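Local coordinates for protein GCN5-related N-acetyltransferase (PDB 2OZG) that binds coenzyme A and, as a GCN5-related N-acetyltransferase, probably transfers acetyl groups from acetyl-CoA to amines, perhaps those of aminoglycosides, at residues S136-I149 / K262-P274. Numbering follows the deposited sequence.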
ATOM      1  N   SER A 136      -7.937  29.715   2.100  1.00 32.79           N
ATOM      2  CA  SER A 136      -7.885  28.268   1.937  1.00 36.47           C
ATOM      3  C   SER A 136      -8.473  27.718   0.653  1.00 39.87           C
ATOM      4  O   SER A 136      -9.271  28.375  -0.008  1.00 36.45           O
ATOM      5  CB  SER A 136      -8.618  27.627   3.119  1.00 39.15           C
ATOM      6  OG  SER A 136      -8.020  28.041   4.348  1.00 41.08           O
ATOM      7  N   SER A 137      -7.999  26.517   0.282  1.00 39.57           N
ATOM      8  CA  SER A 137      -8.600  25.719  -0.783  1.00 37.05           C
ATOM      9  C   SER A 137      -8.496  24.324  -0.197  1.00 36.12           C
ATOM     10  O   SER A 137      -7.528  24.003   0.491  1.00 36.08           O
ATOM     11  CB  SER A 137      -7.867  25.795  -2.123  1.00 39.67           C
ATOM     12  OG  SER A 137      -6.505  25.397  -1.955  1.00 47.05           O
ATOM     13  N   CYS A 138      -9.502  23.513  -0.470  1.00 35.36           N
ATOM     14  CA  CYS A 138      -9.639  22.196   0.154  1.00 36.89           C
ATOM     15  C   CYS A 138     -10.366  21.279  -0.809  1.00 36.56           C
ATOM     16  O   CYS A 138     -11.427  21.653  -1.338  1.00 37.46           O
ATOM     17  CB  CYS A 138     -10.487  22.344   1.421  1.00 34.25           C
ATOM     18  SG  CYS A 138     -10.547  20.962   2.384  1.00 47.54           S
ATOM     19  N   VAL A 139      -9.796  20.102  -1.012  1.00 36.98           N
ATOM     20  CA  VAL A 139     -10.393  19.060  -1.820  1.00 36.84           C
ATOM     21  C   VAL A 139     -10.936  18.000  -0.882  1.00 34.14           C
ATOM     22  O   VAL A 139     -10.218  17.432  -0.078  1.00 33.93           O
ATOM     23  CB  VAL A 139      -9.380  18.419  -2.808  1.00 34.95           C
ATOM     24  CG1 VAL A 139     -10.080  17.330  -3.579  1.00 37.63           C
ATOM     25  CG2 VAL A 139      -8.901  19.472  -3.776  1.00 42.36           C
ATOM     26  N   TRP A 140     -12.252  17.823  -0.961  1.00 36.05           N
ATOM     27  CA  TRP A 140     -12.967  16.845  -0.203  1.00 35.48           C
ATOM     28  C   TRP A 140     -13.226  15.616  -1.030  1.00 35.35           C
ATOM     29  O   TRP A 140     -13.332  15.715  -2.221  1.00 32.92           O
ATOM     30  CB  TRP A 140     -14.328  17.417   0.209  1.00 37.85           C
ATOM     31  CG  TRP A 140     -14.207  18.420   1.303  1.00 35.60           C
ATOM     32  CD1 TRP A 140     -13.911  19.724   1.165  1.00 31.69           C
ATOM     33  CD2 TRP A 140     -14.335  18.173   2.716  1.00 32.52           C
ATOM     34  NE1 TRP A 140     -13.875  20.321   2.392  1.00 35.76           N
ATOM     35  CE2 TRP A 140     -14.143  19.398   3.366  1.00 31.53           C
ATOM     36  CE3 TRP A 140     -14.639  17.057   3.472  1.00 34.48           C
ATOM     37  CZ2 TRP A 140     -14.205  19.536   4.769  1.00 30.25           C
ATOM     38  CZ3 TRP A 140     -14.733  17.193   4.880  1.00 39.83           C
ATOM     39  CH2 TRP A 140     -14.506  18.441   5.498  1.00 31.61           C
ATOM     40  N   GLU A 141     -13.380  14.465  -0.385  1.00 31.53           N
ATOM     41  CA  GLU A 141     -13.719  13.273  -1.124  1.00 34.39           C
ATOM     42  C   GLU A 141     -14.734  12.500  -0.340  1.00 33.41           C
ATOM     43  O   GLU A 141     -14.758  12.606   0.886  1.00 35.45           O
ATOM     44  CB  GLU A 141     -12.499  12.367  -1.344  1.00 34.56           C
ATOM     45  CG  GLU A 141     -12.017  11.650  -0.140  1.00 38.94           C
ATOM     46  CD  GLU A 141     -10.918  10.652  -0.507  1.00 43.24           C
ATOM     47  OE1 GLU A 141      -9.868  11.124  -0.967  1.00 45.62           O
ATOM     48  OE2 GLU A 141     -11.119   9.410  -0.338  1.00 46.13           O
ATOM     49  N   ILE A 142     -15.518  11.676  -1.027  1.00 31.68           N
ATOM     50  CA  ILE A 142     -16.514  10.875  -0.350  1.00 29.59           C
ATOM     51  C   ILE A 142     -16.928   9.670  -1.157  1.00 30.68           C
ATOM     52  O   ILE A 142     -17.027   9.758  -2.398  1.00 31.73           O
ATOM     53  CB  ILE A 142     -17.752  11.755  -0.082  1.00 29.93           C
ATOM     54  CG1 ILE A 142     -18.781  11.036   0.768  1.00 28.31           C
ATOM     55  CG2 ILE A 142     -18.441  12.203  -1.397  1.00 29.64           C
ATOM     56  CD1 ILE A 142     -19.926  11.939   1.205  1.00 31.90           C
ATOM     57  N   PRO A 143     -17.176   8.524  -0.469  1.00 34.05           N
ATOM     58  CA  PRO A 143     -17.737   7.395  -1.204  1.00 32.72           C
ATOM     59  C   PRO A 143     -19.190   7.680  -1.615  1.00 34.29           C
ATOM     60  O   PRO A 143     -20.033   8.095  -0.785  1.00 35.31           O
ATOM     61  CB  PRO A 143     -17.587   6.212  -0.251  1.00 33.14           C
ATOM     62  CG  PRO A 143     -17.325   6.791   1.131  1.00 38.73           C
ATOM     63  CD  PRO A 143     -16.877   8.208   0.948  1.00 34.81           C
ATOM     64  N   THR A 144     -19.474   7.450  -2.897  1.00 35.85           N
ATOM     65  CA  THR A 144     -20.764   7.781  -3.466  1.00 34.73           C
ATOM     66  C   THR A 144     -21.888   7.062  -2.748  1.00 33.75           C
ATOM     67  O   THR A 144     -22.937   7.630  -2.534  1.00 34.18           O
ATOM     68  CB  THR A 144     -20.820   7.430  -4.974  1.00 34.95           C
ATOM     69  OG1 THR A 144     -19.608   7.790  -5.633  1.00 36.43           O
ATOM     70  CG2 THR A 144     -21.924   8.169  -5.661  1.00 41.67           C
ATOM     71  N   ASP A 145     -21.656   5.815  -2.338  1.00 33.45           N
ATOM     72  CA  ASP A 145     -22.707   5.072  -1.679  1.00 35.81           C
ATOM     73  C   ASP A 145     -22.985   5.439  -0.199  1.00 37.05           C
ATOM     74  O   ASP A 145     -23.860   4.834   0.430  1.00 37.15           O
ATOM     75  CB  ASP A 145     -22.486   3.565  -1.871  1.00 38.14           C
ATOM     76  CG  ASP A 145     -21.274   3.058  -1.160  1.00 51.26           C
ATOM     77  OD1 ASP A 145     -20.624   3.849  -0.431  1.00 60.56           O
ATOM     78  OD2 ASP A 145     -20.976   1.841  -1.339  1.00 62.48           O
ATOM     79  N   SER A 146     -22.237   6.395   0.354  1.00 33.38           N
ATOM     80  CA  SER A 146     -22.456   6.863   1.701  1.00 36.25           C
ATOM     81  C   SER A 146     -23.337   8.121   1.703  1.00 36.99           C
ATOM     82  O   SER A 146     -23.816   8.535   2.749  1.00 32.82           O
ATOM     83  CB  SER A 146     -21.125   7.153   2.403  1.00 37.33           C
ATOM     84  OG  SER A 146     -20.563   8.373   1.934  1.00 36.03           O
ATOM     85  N   ILE A 147     -23.640   8.680   0.526  1.00 38.87           N
ATOM     86  CA  ILE A 147     -24.422   9.954   0.467  1.00 38.86           C
ATOM     87  C   ILE A 147     -25.854   9.774   0.860  1.00 42.30           C
ATOM     88  O   ILE A 147     -26.382  10.523   1.697  1.00 41.25           O
ATOM     89  CB  ILE A 147     -24.322  10.607  -0.894  1.00 40.48           C
ATOM     90  CG1 ILE A 147     -22.855  11.006  -1.116  1.00 41.24           C
ATOM     91  CG2 ILE A 147     -25.213  11.855  -0.934  1.00 34.74           C
ATOM     92  CD1 ILE A 147     -22.505  11.388  -2.564  1.00 39.39           C
ATOM     93  N   GLN A 148     -26.486   8.776   0.254  1.00 41.55           N
ATOM     94  CA  GLN A 148     -27.820   8.381   0.631  1.00 45.08           C
ATOM     95  C   GLN A 148     -28.787   9.555   0.839  1.00 46.00           C
ATOM     96  O   GLN A 148     -29.387   9.705   1.898  1.00 43.23           O
ATOM     97  CB  GLN A 148     -27.745   7.501   1.892  1.00 41.78           C
ATOM     98  CG  GLN A 148     -26.885   6.225   1.730  1.00 48.11           C
ATOM     99  CD  GLN A 148     -26.470   5.602   3.073  1.00 51.28           C
ATOM    100  OE1 GLN A 148     -26.936   6.028   4.140  1.00 55.46           O
ATOM    101  NE2 GLN A 148     -25.597   4.581   3.020  1.00 54.92           N
ATOM    102  N   ILE A 149     -28.874  10.411  -0.170  1.00 47.41           N
ATOM    103  CA  ILE A 149     -29.853  11.488  -0.216  1.00 46.68           C
ATOM    104  C   ILE A 149     -30.600  11.298  -1.522  1.00 49.15           C
ATOM    105  O   ILE A 149     -29.968  11.114  -2.570  1.00 45.42           O
ATOM    106  CB  ILE A 149     -29.229  12.908  -0.150  1.00 46.54           C
ATOM    107  CG1 ILE A 149     -28.672  13.151   1.259  1.00 43.71           C
ATOM    108  CG2 ILE A 149     -30.302  14.002  -0.520  1.00 44.84           C
ATOM    109  CD1 ILE A 149     -27.787  14.319   1.400  1.00 50.14           C
ATOM    110  N   LYS A 262     -14.314  20.693  -4.421  1.00 30.21           N
ATOM    111  CA  LYS A 262     -13.562  21.732  -3.690  1.00 36.16           C
ATOM    112  C   LYS A 262     -14.544  22.602  -2.910  1.00 35.78           C
ATOM    113  O   LYS A 262     -15.583  22.963  -3.402  1.00 37.33           O
ATOM    114  CB  LYS A 262     -12.714  22.573  -4.635  1.00 35.86           C
ATOM    115  CG  LYS A 262     -11.646  21.699  -5.293  1.00 45.19           C
ATOM    116  CD  LYS A 262     -10.718  22.497  -6.224  1.00 47.64           C
ATOM    117  CE  LYS A 262      -9.824  23.439  -5.461  1.00 54.38           C
ATOM    118  NZ  LYS A 262      -8.971  24.117  -6.477  1.00 48.92           N
ATOM    119  N   SER A 263     -14.200  22.860  -1.666  1.00 34.67           N
ATOM    120  CA  SER A 263     -14.967  23.641  -0.809  1.00 35.59           C
ATOM    121  C   SER A 263     -14.035  24.363   0.196  1.00 36.86           C
ATOM    122  O   SER A 263     -12.812  24.534   0.018  1.00 35.68           O
ATOM    123  CB  SER A 263     -15.970  22.741  -0.107  1.00 36.33           C
ATOM    124  OG  SER A 263     -16.962  23.504   0.479  1.00 35.26           O
ATOM    125  N   SER A 264     -14.690  24.868   1.209  1.00 39.14           N
ATOM    126  CA  SER A 264     -14.057  25.452   2.327  1.00 40.08           C
ATOM    127  C   SER A 264     -13.520  24.351   3.229  1.00 39.60           C
ATOM    128  O   SER A 264     -14.003  23.193   3.196  1.00 34.39           O
ATOM    129  CB  SER A 264     -15.126  26.135   3.147  1.00 36.45           C
ATOM    130  OG  SER A 264     -14.462  26.614   4.295  1.00 47.99           O
ATOM    131  N   VAL A 265     -12.615  24.708   4.115  1.00 35.73           N
ATOM    132  CA  VAL A 265     -12.100  23.717   5.055  1.00 35.44           C
ATOM    133  C   VAL A 265     -13.214  23.327   6.025  1.00 31.75           C
ATOM    134  O   VAL A 265     -13.313  22.181   6.417  1.00 37.00           O
ATOM    135  CB  VAL A 265     -10.823  24.233   5.720  1.00 41.79           C
ATOM    136  CG1 VAL A 265     -10.248  23.198   6.629  1.00 49.95           C
ATOM    137  CG2 VAL A 265      -9.768  24.548   4.619  1.00 45.04           C
ATOM    138  N   ILE A 266     -14.069  24.278   6.401  1.00 31.65           N
ATOM    139  CA  ILE A 266     -15.241  23.980   7.177  1.00 34.15           C
ATOM    140  C   ILE A 266     -16.410  23.914   6.191  1.00 35.02           C
ATOM    141  O   ILE A 266     -17.238  24.801   6.118  1.00 32.99           O
ATOM    142  CB  ILE A 266     -15.525  25.039   8.271  1.00 37.81           C
ATOM    143  CG1 ILE A 266     -14.280  25.277   9.093  1.00 42.87           C
ATOM    144  CG2 ILE A 266     -16.641  24.508   9.208  1.00 45.01           C
ATOM    145  CD1 ILE A 266     -14.010  24.161   9.989  1.00 47.90           C
ATOM    146  N   ASP A 267     -16.460  22.848   5.425  1.00 34.33           N
ATOM    147  CA  ASP A 267     -17.460  22.734   4.402  1.00 39.67           C
ATOM    148  C   ASP A 267     -18.885  22.585   4.972  1.00 35.72           C
ATOM    149  O   ASP A 267     -19.149  21.731   5.791  1.00 39.23           O
ATOM    150  CB  ASP A 267     -17.104  21.556   3.510  1.00 38.42           C
ATOM    151  CG  ASP A 267     -18.267  21.081   2.666  1.00 43.80           C
ATOM    152  OD1 ASP A 267     -18.540  21.687   1.632  1.00 39.33           O
ATOM    153  OD2 ASP A 267     -18.879  20.054   3.042  1.00 40.57           O
ATOM    154  N   ALA A 268     -19.812  23.358   4.433  1.00 38.49           N
ATOM    155  CA  ALA A 268     -21.206  23.332   4.845  1.00 36.40           C
ATOM    156  C   ALA A 268     -22.068  22.264   4.133  1.00 38.26           C
ATOM    157  O   ALA A 268     -23.106  21.835   4.669  1.00 36.06           O
ATOM    158  CB  ALA A 268     -21.810  24.724   4.629  1.00 36.48           C
ATOM    159  N   LEU A 269     -21.671  21.850   2.923  1.00 39.04           N
ATOM    160  CA  LEU A 269     -22.433  20.871   2.173  1.00 38.86           C
ATOM    161  C   LEU A 269     -22.521  19.541   2.932  1.00 38.04           C
ATOM    162  O   LEU A 269     -23.552  18.879   2.906  1.00 41.49           O
ATOM    163  CB  LEU A 269     -21.807  20.622   0.794  1.00 40.98           C
ATOM    164  CG  LEU A 269     -21.712  21.758  -0.245  1.00 39.18           C
ATOM    165  CD1 LEU A 269     -21.215  21.168  -1.538  1.00 43.68           C
ATOM    166  CD2 LEU A 269     -22.970  22.485  -0.486  1.00 45.05           C
ATOM    167  N   THR A 270     -21.472  19.193   3.659  1.00 35.88           N
ATOM    168  CA  THR A 270     -21.436  17.948   4.439  1.00 34.58           C
ATOM    169  C   THR A 270     -22.405  17.998   5.633  1.00 33.84           C
ATOM    170  O   THR A 270     -22.690  16.978   6.253  1.00 35.56           O
ATOM    171  CB  THR A 270     -20.009  17.628   4.899  1.00 35.04           C
ATOM    172  OG1 THR A 270     -19.409  18.779   5.483  1.00 34.37           O
ATOM    173  CG2 THR A 270     -19.146  17.171   3.716  1.00 39.61           C
ATOM    174  N   LEU A 271     -22.945  19.171   5.922  1.00 31.11           N
ATOM    175  CA  LEU A 271     -23.901  19.280   7.031  1.00 32.33           C
ATOM    176  C   LEU A 271     -25.154  18.456   6.700  1.00 32.81           C
ATOM    177  O   LEU A 271     -25.780  17.872   7.583  1.00 31.25           O
ATOM    178  CB  LEU A 271     -24.255  20.759   7.310  1.00 31.93           C
ATOM    179  CG  LEU A 271     -25.341  21.006   8.370  1.00 32.20           C
ATOM    180  CD1 LEU A 271     -24.915  20.452   9.699  1.00 32.17           C
ATOM    181  CD2 LEU A 271     -25.633  22.456   8.468  1.00 33.24           C
ATOM    182  N   LEU A 272     -25.491  18.382   5.412  1.00 32.36           N
ATOM    183  CA  LEU A 272     -26.659  17.663   4.987  1.00 35.15           C
ATOM    184  C   LEU A 272     -26.535  16.138   4.840  1.00 36.94           C
ATOM    185  O   LEU A 272     -27.521  15.483   4.623  1.00 35.18           O
ATOM    186  CB  LEU A 272     -27.178  18.270   3.691  1.00 39.14           C
ATOM    187  CG  LEU A 272     -27.583  19.750   3.769  1.00 39.67           C
ATOM    188  CD1 LEU A 272     -28.250  20.134   2.482  1.00 57.21           C
ATOM    189  CD2 LEU A 272     -28.537  19.993   4.930  1.00 47.67           C
ATOM    190  N   LEU A 273     -25.329  15.589   4.931  1.00 39.68           N
ATOM    191  CA  LEU A 273     -25.119  14.126   4.846  1.00 34.22           C
ATOM    192  C   LEU A 273     -25.570  13.409   6.124  1.00 34.64           C
ATOM    193  O   LEU A 273     -25.516  13.976   7.230  1.00 34.29           O
ATOM    194  CB  LEU A 273     -23.638  13.855   4.637  1.00 35.73           C
ATOM    195  CG  LEU A 273     -22.916  14.483   3.414  1.00 40.51           C
ATOM    196  CD1 LEU A 273     -21.375  14.264   3.502  1.00 42.14           C
ATOM    197  CD2 LEU A 273     -23.422  13.918   2.135  1.00 34.79           C
ATOM    198  N   PRO A 274     -26.011  12.152   5.997  1.00 34.14           N
ATOM    199  CA  PRO A 274     -26.430  11.421   7.167  1.00 34.93           C
ATOM    200  C   PRO A 274     -25.282  11.083   8.101  1.00 34.01           C
ATOM    201  O   PRO A 274     -25.494  11.065   9.303  1.00 32.14           O
ATOM    202  CB  PRO A 274     -27.084  10.164   6.607  1.00 32.60           C
ATOM    203  CG  PRO A 274     -26.746  10.109   5.224  1.00 35.53           C
ATOM    204  CD  PRO A 274     -26.239  11.379   4.759  1.00 35.26           C
TER
HETATM  205  O   HOH W   1     -11.481  25.109  -2.367  1.00 33.29           O
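Trp140 lays its indole against the loop that follows strand 258-263. Trp140 NE1 donates to Ser264 O at 3.0 Å, an acceptor lying close to the ring plane, and Val265 O sits at the same edge, 3.2 Å from Trp140 CZ2. Over one face of the ring stands Asp267, its CB 3.6 Å from Trp140 NE1 and its carboxylate turned 46° from the indole. With CG anti to the carbonyl carbon (chi1 -74°), the indole swings toward this loop. Replacing it with the methyl of an alanine would probably leave Ser264 O without this donor and open a gap beside Asp267.

Toward the start of 136-149 the two strands pair antiparallel: Ser263 N donates to Cys138 O (3.0 Å), and a water bridges Cys138 N and Ser263 O. Next to this, Val139 CG2 packs on Lys262 CG, while the Lys262 ammonium goes on to Ile393 O. Val265 CG2 fills in against Ser136 CB and Cys138 CB. At the far end Ile142 and Leu273 meet tip to tip, CD1 to CD1 at 3.6 Å; Ile142 CG1, anti to its own backbone N (chi1 -173°), carries the methyl there. The Ile147 side chain crosses that of Leu273, CG2 against CD2, and Pro274 CD rests on Ile147 O.

Asp267 organises the loop. Asp267 OD1 accepts from Ser263 OG (2.7 Å) on its anti lone pair; OD2 accepts from Thr270 N, which closes an Asx motif, and from Thr270 OG1. Trp261 and Gln283 of the second subunit pack on Trp140.

Indole bond, backbone bond and apolar seam thus tie strand 132-143 to 262-274 of the second GNAT domain, just ahead of Glu275, which binds a CoA not this chain's own. The carboxylate braces the loop from within, consistent with a fixed shape where Arg127 of the second subunit hydrogen-bonds Leu273 O.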